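Local coordinates for protein 3-dehydroquinate dehydratase (Geobacillus kaustophilus, PDB 2YR1) that probably catalyses the cis-dehydration of 3-dehydroquinate to 3-dehydroshikimate, the third step of the chorismate pathway, through a Schiff base with its substrate, at residues P96-E99 / A100-R103; V118-E121 / L122-E126; D130-R133 / M134-E137; V185-L188 / L189-T192. One frame throughout, in Å; residues are numbered along the deposited sequence.

Contact 1: residues P96-E99 / A100-R103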
# COMPACT_ATOMS: atom_id res chain seq x y z
N PRO A 96 7.84 -1.25 37.54
CA PRO A 96 7.90 -1.09 39.00
C PRO A 96 7.85 0.33 39.56
O PRO A 96 7.42 0.53 40.70
CB PRO A 96 9.20 -1.79 39.37
CG PRO A 96 10.07 -1.50 38.19
CD PRO A 96 9.12 -1.78 37.03
N LEU A 97 8.32 1.31 38.79
CA LEU A 97 8.32 2.71 39.26
C LEU A 97 7.12 3.41 38.67
O LEU A 97 6.71 3.10 37.57
CB LEU A 97 9.62 3.41 38.85
CG LEU A 97 9.89 3.64 37.36
CD1 LEU A 97 9.22 4.93 36.95
CD2 LEU A 97 11.38 3.73 37.09
N ASN A 98 6.54 4.36 39.39
CA ASN A 98 5.37 5.05 38.87
C ASN A 98 5.67 6.32 38.09
O ASN A 98 6.83 6.64 37.81
CB ASN A 98 4.37 5.34 40.01
CG ASN A 98 4.69 6.60 40.79
OD1 ASN A 98 4.47 7.71 40.31
ND2 ASN A 98 5.22 6.43 42.00
N GLU A 99 4.60 7.01 37.72
CA GLU A 99 4.65 8.25 36.94
C GLU A 99 5.83 9.20 37.19
O GLU A 99 6.65 9.43 36.29
CB GLU A 99 3.34 9.00 37.14
CG GLU A 99 3.31 10.38 36.52
CD GLU A 99 1.91 10.97 36.50
OE1 GLU A 99 1.38 11.34 37.58
OE2 GLU A 99 1.33 11.04 35.40
N ALA A 100 5.89 9.74 38.40
CA ALA A 100 6.93 10.69 38.77
C ALA A 100 8.34 10.21 38.45
O ALA A 100 9.14 10.94 37.86
CB ALA A 100 6.82 11.01 40.26
N GLU A 101 8.63 8.98 38.86
CA GLU A 101 9.94 8.39 38.64
C GLU A 101 10.26 8.34 37.16
O GLU A 101 11.40 8.62 36.75
CB GLU A 101 10.01 6.99 39.27
CG GLU A 101 9.77 6.96 40.79
CD GLU A 101 8.40 7.52 41.18
OE1 GLU A 101 7.38 6.96 40.73
OE2 GLU A 101 8.34 8.53 41.94
N VAL A 102 9.27 7.98 36.36
CA VAL A 102 9.45 7.91 34.91
C VAL A 102 9.93 9.27 34.42
O VAL A 102 10.96 9.38 33.77
CB VAL A 102 8.13 7.56 34.18
CG1 VAL A 102 8.40 7.39 32.68
CG2 VAL A 102 7.52 6.30 34.75
N ARG A 103 9.17 10.31 34.76
CA ARG A 103 9.51 11.68 34.36
C ARG A 103 10.86 12.11 34.91
O ARG A 103 11.61 12.82 34.25
CB ARG A 103 8.42 12.65 34.81
CG ARG A 103 7.15 12.51 33.99
CD ARG A 103 6.09 13.54 34.33
NE ARG A 103 5.52 13.33 35.65
CZ ARG A 103 4.48 14.01 36.12
NH1 ARG A 103 3.90 14.93 35.37
NH2 ARG A 103 4.03 13.77 37.34

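Contact 2: residues V118-E121 / L122-E126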
# COMPACT_ATOMS: atom_id res chain seq x y z
N VAL A 118 12.42 11.53 22.68
CA VAL A 118 11.73 10.94 23.82
C VAL A 118 10.25 10.79 23.43
O VAL A 118 9.65 11.74 22.94
CB VAL A 118 11.82 11.83 25.09
CG1 VAL A 118 10.91 11.30 26.14
CG2 VAL A 118 13.24 11.87 25.62
N ASP A 119 9.69 9.60 23.65
CA ASP A 119 8.29 9.33 23.36
C ASP A 119 7.49 9.46 24.66
O ASP A 119 7.82 8.85 25.67
CB ASP A 119 8.12 7.91 22.79
CG ASP A 119 6.65 7.56 22.50
OD1 ASP A 119 5.78 7.89 23.33
OD2 ASP A 119 6.36 6.95 21.45
N TYR A 120 6.43 10.27 24.64
CA TYR A 120 5.60 10.44 25.82
C TYR A 120 4.13 10.38 25.40
O TYR A 120 3.76 10.86 24.33
CB TYR A 120 5.90 11.78 26.50
CG TYR A 120 5.62 11.77 27.97
CD1 TYR A 120 6.30 10.89 28.81
CD2 TYR A 120 4.69 12.64 28.54
CE1 TYR A 120 6.07 10.88 30.18
CE2 TYR A 120 4.46 12.64 29.91
CZ TYR A 120 5.15 11.75 30.72
OH TYR A 120 4.94 11.74 32.08
N GLU A 121 3.31 9.80 26.27
CA GLU A 121 1.89 9.60 26.00
C GLU A 121 1.01 10.85 26.07
O GLU A 121 1.03 11.58 27.07
CB GLU A 121 1.33 8.56 26.98
CG GLU A 121 2.40 7.68 27.65
CD GLU A 121 2.99 6.64 26.71
OE1 GLU A 121 2.59 5.45 26.80
OE2 GLU A 121 3.85 7.01 25.89
N LEU A 122 0.21 11.06 25.03
CA LEU A 122 -0.69 12.20 25.00
C LEU A 122 -1.65 12.06 26.17
O LEU A 122 -2.08 13.05 26.76
CB LEU A 122 -1.49 12.25 23.69
CG LEU A 122 -2.36 13.52 23.58
CD1 LEU A 122 -2.48 13.97 22.15
CD2 LEU A 122 -3.74 13.25 24.17
N ALA A 123 -1.96 10.82 26.52
CA ALA A 123 -2.88 10.55 27.61
C ALA A 123 -2.51 11.27 28.90
O ALA A 123 -3.35 11.44 29.77
CB ALA A 123 -2.96 9.04 27.86
N TYR A 124 -1.25 11.69 29.02
CA TYR A 124 -0.80 12.38 30.23
C TYR A 124 -1.09 13.88 30.20
O TYR A 124 -0.53 14.64 30.99
CB TYR A 124 0.69 12.13 30.47
CG TYR A 124 1.05 10.68 30.70
CD1 TYR A 124 2.36 10.30 30.98
CD2 TYR A 124 0.08 9.67 30.61
CE1 TYR A 124 2.70 8.95 31.17
CE2 TYR A 124 0.40 8.33 30.80
CZ TYR A 124 1.71 7.98 31.08
OH TYR A 124 2.04 6.65 31.28
N GLY A 125 -1.97 14.27 29.28
CA GLY A 125 -2.38 15.66 29.12
C GLY A 125 -1.49 16.77 29.65
O GLY A 125 -0.40 17.02 29.13
N GLU A 126 -1.97 17.46 30.69
CA GLU A 126 -1.23 18.57 31.29
C GLU A 126 0.17 18.18 31.75
O GLU A 126 1.09 18.99 31.69
CB GLU A 126 -1.99 19.13 32.49
CG GLU A 126 -2.36 18.08 33.52
CD GLU A 126 -2.35 18.61 34.94
OE1 GLU A 126 -2.90 19.71 35.18
OE2 GLU A 126 -1.78 17.93 35.82

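Contact 3: residues D130-R133 / M134-E137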
# COMPACT_ATOMS: atom_id res chain seq x y z
N ASP A 130 5.32 19.29 31.65
CA ASP A 130 6.43 18.88 32.49
C ASP A 130 7.52 18.24 31.63
O ASP A 130 8.66 18.70 31.60
CB ASP A 130 5.95 17.87 33.53
CG ASP A 130 6.85 17.82 34.76
OD1 ASP A 130 8.09 17.83 34.59
OD2 ASP A 130 6.30 17.76 35.88
N VAL A 131 7.17 17.18 30.92
CA VAL A 131 8.15 16.52 30.06
C VAL A 131 8.56 17.44 28.91
O VAL A 131 9.70 17.42 28.45
CB VAL A 131 7.61 15.19 29.50
CG1 VAL A 131 8.44 14.75 28.32
CG2 VAL A 131 7.64 14.13 30.60
N ARG A 132 7.62 18.26 28.46
CA ARG A 132 7.87 19.19 27.37
C ARG A 132 9.10 20.06 27.67
O ARG A 132 10.05 20.11 26.89
CB ARG A 132 6.64 20.09 27.16
CG ARG A 132 6.57 20.81 25.82
CD ARG A 132 7.91 20.87 25.13
NE ARG A 132 7.85 20.25 23.82
CZ ARG A 132 8.91 19.85 23.12
NH1 ARG A 132 10.13 20.00 23.61
NH2 ARG A 132 8.74 19.33 21.91
N ARG A 133 9.10 20.76 28.80
CA ARG A 133 10.23 21.61 29.10
C ARG A 133 11.46 20.81 29.44
O ARG A 133 12.58 21.19 29.12
CB ARG A 133 9.85 22.62 30.19
CG ARG A 133 8.90 23.69 29.64
CD ARG A 133 9.20 23.92 28.13
NE ARG A 133 8.25 24.78 27.43
CZ ARG A 133 8.04 24.74 26.11
NH1 ARG A 133 8.72 23.88 25.36
NH2 ARG A 133 7.16 25.55 25.55
N MET A 134 11.24 19.66 30.05
CA MET A 134 12.31 18.77 30.41
C MET A 134 13.10 18.42 29.15
O MET A 134 14.33 18.39 29.16
CB MET A 134 11.68 17.53 31.03
CG MET A 134 12.63 16.52 31.60
SD MET A 134 11.67 15.01 31.87
CE MET A 134 10.61 15.50 33.25
N THR A 135 12.38 18.19 28.06
CA THR A 135 13.02 17.82 26.80
C THR A 135 13.65 18.99 26.06
O THR A 135 14.76 18.87 25.53
CB THR A 135 12.03 17.11 25.85
OG1 THR A 135 10.87 17.93 25.67
CG2 THR A 135 11.61 15.76 26.43
N GLU A 136 12.96 20.12 26.05
CA GLU A 136 13.51 21.27 25.35
C GLU A 136 14.86 21.73 25.92
O GLU A 136 15.76 22.10 25.17
CB GLU A 136 12.50 22.41 25.34
CG GLU A 136 12.84 23.48 24.32
CD GLU A 136 11.60 24.05 23.63
OE1 GLU A 136 10.75 24.63 24.33
OE2 GLU A 136 11.49 23.90 22.39
N GLU A 137 15.00 21.68 27.24
CA GLU A 137 16.25 22.08 27.88
C GLU A 137 17.46 21.31 27.35
O GLU A 137 18.53 21.87 27.12
CB GLU A 137 16.21 21.84 29.38
CG GLU A 137 15.07 22.48 30.13
CD GLU A 137 15.37 22.49 31.61
OE1 GLU A 137 15.81 21.44 32.13
OE2 GLU A 137 15.16 23.54 32.25

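Contact 4: residues V185-L188 / L189-T192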
# COMPACT_ATOMS: atom_id res chain seq x y z
N VAL A 185 -7.92 -0.28 8.19
CA VAL A 185 -6.61 0.11 7.67
C VAL A 185 -6.74 1.40 6.86
O VAL A 185 -5.93 2.30 7.00
CB VAL A 185 -6.00 -1.02 6.79
CG1 VAL A 185 -4.69 -0.58 6.22
CG2 VAL A 185 -5.79 -2.28 7.65
N LEU A 186 -7.79 1.50 6.04
CA LEU A 186 -8.01 2.70 5.24
C LEU A 186 -8.37 3.88 6.17
O LEU A 186 -7.98 5.00 5.90
CB LEU A 186 -9.12 2.43 4.21
CG LEU A 186 -8.77 1.36 3.14
CD1 LEU A 186 -9.92 1.24 2.15
CD2 LEU A 186 -7.48 1.75 2.39
N VAL A 187 -9.12 3.64 7.25
CA VAL A 187 -9.43 4.71 8.21
C VAL A 187 -8.10 5.32 8.74
O VAL A 187 -7.92 6.55 8.80
CB VAL A 187 -10.24 4.15 9.40
CG1 VAL A 187 -10.25 5.12 10.54
CG2 VAL A 187 -11.65 3.86 8.94
N LEU A 188 -7.16 4.45 9.12
CA LEU A 188 -5.87 4.94 9.62
C LEU A 188 -5.12 5.77 8.57
O LEU A 188 -4.48 6.78 8.91
CB LEU A 188 -4.97 3.79 10.05
CG LEU A 188 -3.62 4.44 10.40
CD1 LEU A 188 -3.67 4.92 11.84
CD2 LEU A 188 -2.47 3.53 10.16
N LEU A 189 -5.16 5.35 7.31
CA LEU A 189 -4.47 6.12 6.27
C LEU A 189 -5.19 7.44 6.00
O LEU A 189 -4.56 8.49 5.81
CB LEU A 189 -4.38 5.29 4.97
CG LEU A 189 -3.54 4.01 5.06
CD1 LEU A 189 -3.54 3.31 3.70
CD2 LEU A 189 -2.11 4.35 5.47
N GLN A 190 -6.52 7.40 6.00
CA GLN A 190 -7.30 8.62 5.77
C GLN A 190 -7.00 9.64 6.86
O GLN A 190 -6.85 10.83 6.58
CB GLN A 190 -8.80 8.31 5.80
CG GLN A 190 -9.28 7.33 4.76
CD GLN A 190 -10.57 6.63 5.19
OE1 GLN A 190 -11.55 7.29 5.55
NE2 GLN A 190 -10.57 5.29 5.14
N ALA A 191 -6.97 9.20 8.11
CA ALA A 191 -6.68 10.12 9.20
C ALA A 191 -5.27 10.69 9.05
O ALA A 191 -5.02 11.84 9.40
CB ALA A 191 -6.81 9.42 10.56
N THR A 192 -4.34 9.86 8.59
CA THR A 192 -2.96 10.30 8.44
C THR A 192 -2.90 11.43 7.42
O THR A 192 -2.33 12.49 7.69
CB THR A 192 -2.07 9.14 7.96
OG1 THR A 192 -2.17 8.06 8.91
CG2 THR A 192 -0.62 9.59 7.84

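Contact 1: residues P96-E99 / A100-R103
The guanidinium of Arg103 has the side chain of Glu99 over one of its faces: Glu99 CG lies 3.6 Å from Arg103 NH2, and Glu99 OE2 stands 4.3 Å above the plane, displaced toward the rim. The two side chains run alongside each other in the same direction, with carboxylate and guanidinium planes 35° apart. The long salt bridge from Glu99 OE1 to Arg103 NH2, at 3.6 Å, is one of charges only, because that oxygen lies well out of the guanidinium plane and no N-H points at it. The stronger partner of Glu99 is Arg127 of helix 127-137, whose NE forms a salt bridge with OE2.

The second pair of flat groups is the Asn98 amide and the Glu101 carboxylate, turned 70° against each other; they are modelled too close for their spacing to be trusted. Asn98 is the N-cap. Its chi1 of 83° sets CG between the backbone N and the carbonyl carbon and brings OD1 to Ala100 N at 3.1 Å, the donor above the amide's carbonyl plane. Glu101 also turns its CB to Leu97 CB, 3.6 Å away, while its OE2 forms a salt bridge with Arg104. Cutting Glu101 back to an alanine is likely to set Arg104 free to turn and to thin the packing beside Leu97. Val102 N bonds to Asn98 O and Arg103 N to Glu99 O, closing the first turn of the helix. A side-chain N-cap flanked by Leu97 and Val102 at hydrophobic-staple positions is characteristic of a helix start, here that of helix 99-112 in the alpha/beta barrel.

Contact 2: residues V118-E121 / L122-E126
The ring of Tyr124 turns its edge to the face of Tyr120 in a T-shaped pair, the centroids 4.9 Å apart and the planes at 87°. The CD1 side of Tyr124 leads and meets the hydroxyl end of Tyr120, whose OH sits near the plane of the Tyr124 ring, at its edge; the exact spacing there is doubtful. Glu121 approaches the same ring differently. It lies beside Tyr124, pointing the same way, and places its CG over one face, 3.8 Å from the ring centroid and 21° off the normal, a CH-pi contact. The Glu121 carboxylate is tilted well away from the ring plane and has its own partner in Ser87 N, which bonds to OE1.

Tyr124 N donates to Glu121 O at 3.0 Å, closing a turn directly after strand 117-121, and with CG beside the backbone N (chi1 -62°) the Tyr124 ring is directed at Tyr120 and Glu121. The turn stands close to the substrate site: the side chain of Glu121 is about 4 Å from that of Arg86, a probable 3-dehydroquinate-binding residue, to which it makes a long, weak ion pair (OE2 to NH1).

Between the side chains the contact is chiefly carbon against pi cloud, beside one backbone hydrogen bond. The Tyr120 hydroxyl is buried without a hydrogen-bond partner anywhere in the model, which suggests that Tyr120 is held by the packing of its ring and not by its polar end.

Contact 3: residues D130-R133 / M134-E137
Arg132 O is gripped by two sound donors: Thr135 OG1 at 2.6 Å and Glu136 N at 3.0 Å, with a weak third contribution from Thr135 N. The hydroxyl meets the carbonyl at a C=O...O angle of 120°, whereas the amide of Glu136 approaches much closer to the C=O direction. Thr135 can do this because OG1 lies between its backbone N and carbonyl carbon (chi1 54°), which leaves CG2 to pack against Val131 CG1 at 3.8 Å. A valine in its place removes the hydroxyl and would probably leave Arg132 O held chiefly by Glu136 N.

The Arg132 side chain crosses that of Thr135 at about a right angle, but its guanidinium is committed elsewhere, NH2 making a salt bridge with Asp171 and a hydrogen bond to Gly169 O. On another side of the helix the methyl CE of Met134 reaches Asp130 OD1 at 3.7 Å. Arg133 and Glu136 lie alongside each other, pointing the same way, in a salt bridge whose exact spacing is doubtful.

Val131, Arg132 and Thr135 touch Leu142 of the next strand. A threonine hydroxyl bonding back to a carbonyl three residues earlier is a familiar feature of helices, here in the right-handed beta-alpha-beta crossover 117-121, 127-137, 141-148 of the barrel.

Contact 4: residues V185-L188 / L189-T192
Leu188 O takes two bonds from Thr192, one from its hydroxyl OG1 at 2.6 Å and one from its backbone N at 3.1 Å. The two donors come from opposite faces of the carbonyl plane. The hydroxyl is brought there because OG1 stands beside the Thr192 backbone N, anti to the carbonyl carbon (chi1 -58°), which points it back along the helix. Regular helical bonds flank this pair, from Leu189 N to Val185 O and, at 2.9 Å, from Ala191 N to Val187 O.

Apolar contact between the segments is slight, with Leu186 CD2 and Leu189 CD1 4.4 Å apart. The methine CG of Leu189 rests 3.5 Å from the backbone oxygen of Val185. The Gln190 chain, extended beyond CG, runs toward Leu186 O, but its amide is modelled too close to the backbone there for its pose to be relied on.

What positions this turn lies further out. The Thr192 hydroxyl is shared with Thr205 OG1, tying the helix to strand 203-207 within the beta-alpha-beta unit 172-177, 182-198, 203-207. Leu189 packs on Leu186 of the second subunit, and Phe222 of that subunit meets Val185 and Leu186, which places this face of the helix at the dimer interface. Leu188 and Leu189 also touch Thr215 of helix 213-218, while Ala191 meets Lys155 and Leu158 of helix 155-167.

Contacts 1, 2 and 3 form one neighbourhood at consecutive stages of the chain, their centres 12 to 16 Å apart. Arg103 and Tyr120 join them: Arg103 CG lies 3.8 Å from Val131 CG2, and Tyr120 CZ is 3.4 Å from the same methyl, so the first turn of helix 99-112, strand 117-121 and helix 127-137 pack against one another. Contact 2 is nearest to the predicted active site, with the Glu121 side chain about 5 Å from that of His147. Contact 4 stands apart, its nearest atoms about 13 Å from contact 2, but its Leu188 side chain is about 9 Å from that of Lys174, the probable Schiff-base residue.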